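Local coordinates for MIP07328p (Drosophila melanogaster, PDB 6FKK), which probably acts as a repulsive axon guidance cue that binds semaphorin receptors through its extracellular sema domain, at residues G173-Y178 against N193-V198. Sequence-based numbering, arbitrary orientation.
Sequences GDPLIY and NQPDFV. With NAG (2-acetamido-2-deoxy-beta-D-glucopyranose), chain E.
The backbones of G173-Y178 and N193-V198 come closest at P175 and Q194, whose CA atoms lie 6.9 Å apart, and no hydrogen bond joins them; the contact is made mainly by side chains. P175 and P195 meet ring against ring, both CA-CB bonds directed across the gap and the two side chains crossing at about a right angle, with P175 CB 3.5 Å from P195 CD. F197 reaches across to the strand 175-178. Its CG lies anti to its own carbonyl carbon (chi1 -60°), and the far end of the ring, CE1 and CZ, meets the I177 branch obliquely, I177 CD1 lying 4.1 Å from F197 CE1. I177 gets there through its longer arm: CB itself does not face F197, but CG1 and CD1, extended at chi2 -178°, close the distance. F211 of strand 206-214 packs on the same phenyl ring with planes at about 55°, A165 touches both I177 and F197, and these two residues are buried. The N-acetylglucosamine lies beside the proline pair: its O6 is 3.4 Å from P175 CB, and its C6 lies next to the P195 carbonyl. D196 stands beside the acetamide, D196 OD1 being 3.5 Å from the sugar O7, and a weak, long ion pair links its carboxylate to R212. With an alanine in place of D196, R212 would probably lose this distant countercharge and the sugar O7 its carboxylate neighbour. Strand 175-178 is the edge of a three-stranded antiparallel sheet, whereas strand 196-203 begins the next sheet, paired with 206-214; the contact is apolar packing between successive blades of the semaphorin beta-propeller, with an N-linked glycan at its margin.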
loop_
_atom_site.group_PDB
_atom_site.type_symbol
_atom_site.label_atom_id
_atom_site.label_comp_id
_atom_site.label_asym_id
_atom_site.label_seq_id
_atom_site.Cartn_x
_atom_site.Cartn_y
_atom_site.Cartn_z
ATOM N N GLY A 173 13.611 15.684 -10.296
ATOM C CA GLY A 173 14.239 14.880 -11.324
ATOM C C GLY A 173 15.385 14.025 -10.827
ATOM O O GLY A 173 16.184 13.526 -11.627
ATOM N N ASP A 174 15.484 13.843 -9.511
ATOM C CA ASP A 174 16.522 13.013 -8.899
ATOM C C ASP A 174 15.872 12.068 -7.897
ATOM O O ASP A 174 15.872 12.327 -6.687
ATOM C CB ASP A 174 17.598 13.868 -8.228
ATOM C CG ASP A 174 18.769 13.043 -7.725
ATOM O OD1 ASP A 174 18.858 11.847 -8.079
ATOM O OD2 ASP A 174 19.604 13.590 -6.973
ATOM N N PRO A 175 15.310 10.960 -8.369
ATOM C CA PRO A 175 14.745 9.969 -7.452
ATOM C C PRO A 175 15.830 9.124 -6.804
ATOM O O PRO A 175 16.868 8.832 -7.401
ATOM C CB PRO A 175 13.860 9.116 -8.366
ATOM C CG PRO A 175 14.548 9.189 -9.692
ATOM C CD PRO A 175 15.134 10.575 -9.781
ATOM N N LEU A 176 15.575 8.728 -5.559
ATOM C CA LEU A 176 16.536 7.897 -4.848
ATOM C C LEU A 176 15.834 7.098 -3.763
ATOM O O LEU A 176 14.698 7.387 -3.379
ATOM C CB LEU A 176 17.673 8.731 -4.238
ATOM C CG LEU A 176 17.430 10.024 -3.441
ATOM C CD1 LEU A 176 16.545 9.846 -2.216
ATOM C CD2 LEU A 176 18.768 10.601 -3.017
ATOM N N ILE A 177 16.542 6.081 -3.278
ATOM C CA ILE A 177 16.228 5.397 -2.031
ATOM C C ILE A 177 17.434 5.572 -1.119
ATOM O O ILE A 177 18.557 5.225 -1.500
ATOM C CB ILE A 177 15.911 3.907 -2.256
ATOM C CG1 ILE A 177 14.753 3.747 -3.245
ATOM C CG2 ILE A 177 15.574 3.238 -0.941
ATOM C CD1 ILE A 177 14.341 2.307 -3.481
ATOM N N TYR A 178 17.206 6.119 0.071
ATOM C CA TYR A 178 18.289 6.626 0.900
ATOM C C TYR A 178 18.140 6.156 2.341
ATOM O O TYR A 178 17.025 5.998 2.849
ATOM C CB TYR A 178 18.327 8.161 0.836
ATOM C CG TYR A 178 19.333 8.815 1.751
ATOM C CD1 TYR A 178 20.675 8.871 1.411
ATOM C CD2 TYR A 178 18.934 9.394 2.947
ATOM C CE1 TYR A 178 21.595 9.477 2.243
ATOM C CE2 TYR A 178 19.846 10.000 3.787
ATOM C CZ TYR A 178 21.175 10.039 3.430
ATOM O OH TYR A 178 22.090 10.641 4.260
ATOM N N ASN A 193 13.813 4.745 -12.812
ATOM C CA ASN A 193 13.466 5.459 -14.044
ATOM C C ASN A 193 12.129 6.167 -13.829
ATOM O O ASN A 193 11.072 5.605 -14.126
ATOM C CB ASN A 193 13.409 4.495 -15.227
ATOM C CG ASN A 193 13.457 5.205 -16.564
ATOM O OD1 ASN A 193 13.142 6.391 -16.666
ATOM N ND2 ASN A 193 13.853 4.478 -17.604
ATOM N N GLN A 194 12.187 7.400 -13.333
ATOM C CA GLN A 194 11.007 8.200 -13.021
ATOM C C GLN A 194 9.985 7.429 -12.181
ATOM O O GLN A 194 8.833 7.255 -12.602
ATOM C CB GLN A 194 10.363 8.728 -14.295
ATOM C CG GLN A 194 11.304 9.507 -15.197
ATOM C CD GLN A 194 10.577 10.207 -16.329
ATOM O OE1 GLN A 194 9.428 10.622 -16.181
ATOM N NE2 GLN A 194 11.246 10.340 -17.471
ATOM N N PRO A 195 10.359 6.971 -10.990
ATOM C CA PRO A 195 9.454 6.129 -10.208
ATOM C C PRO A 195 8.472 6.934 -9.372
ATOM O O PRO A 195 8.759 8.041 -8.913
ATOM C CB PRO A 195 10.411 5.341 -9.309
ATOM C CG PRO A 195 11.519 6.306 -9.059
ATOM C CD PRO A 195 11.663 7.130 -10.322
ATOM N N ASP A 196 7.290 6.351 -9.184
ATOM C CA ASP A 196 6.286 6.846 -8.248
ATOM C C ASP A 196 6.085 5.763 -7.197
ATOM O O ASP A 196 5.536 4.697 -7.498
ATOM C CB ASP A 196 4.972 7.182 -8.956
ATOM C CG ASP A 196 5.100 8.360 -9.907
ATOM O OD1 ASP A 196 6.209 8.920 -10.031
ATOM O OD2 ASP A 196 4.084 8.726 -10.534
ATOM N N PHE A 197 6.540 6.025 -5.976
ATOM C CA PHE A 197 6.512 5.020 -4.925
ATOM C C PHE A 197 5.137 4.947 -4.274
ATOM O O PHE A 197 4.439 5.954 -4.128
ATOM C CB PHE A 197 7.578 5.320 -3.871
ATOM C CG PHE A 197 8.977 5.341 -4.416
ATOM C CD1 PHE A 197 9.722 4.176 -4.491
ATOM C CD2 PHE A 197 9.546 6.524 -4.859
ATOM C CE1 PHE A 197 11.008 4.189 -4.993
ATOM C CE2 PHE A 197 10.834 6.544 -5.364
ATOM C CZ PHE A 197 11.566 5.375 -5.431
ATOM N N VAL A 198 4.752 3.733 -3.881
ATOM C CA VAL A 198 3.446 3.489 -3.278
ATOM C C VAL A 198 3.534 2.848 -1.902
ATOM O O VAL A 198 2.501 2.745 -1.222
ATOM C CB VAL A 198 2.548 2.630 -4.196
ATOM C CG1 VAL A 198 2.482 3.219 -5.599
ATOM C CG2 VAL A 198 3.040 1.192 -4.228
HETATM C C1 NAG E . 7.439 12.082 -7.533
HETATM C C2 NAG E . 7.343 13.400 -8.326
HETATM C C3 NAG E . 7.901 13.242 -9.742
HETATM C C4 NAG E . 9.289 12.618 -9.714
HETATM C C5 NAG E . 9.234 11.304 -8.949
HETATM C C6 NAG E . 10.580 10.626 -8.839
HETATM C C7 NAG E . 4.964 13.267 -8.988
HETATM C C8 NAG E . 3.629 13.944 -8.911
HETATM N N2 NAG E . 5.973 13.893 -8.365
HETATM O O3 NAG E . 7.961 14.520 -10.364
HETATM O O4 NAG E . 9.745 12.377 -11.040
HETATM O O5 NAG E . 8.778 11.558 -7.613
HETATM O O6 NAG E . 11.352 10.810 -10.017
HETATM O O7 NAG E . 5.117 12.203 -9.584
#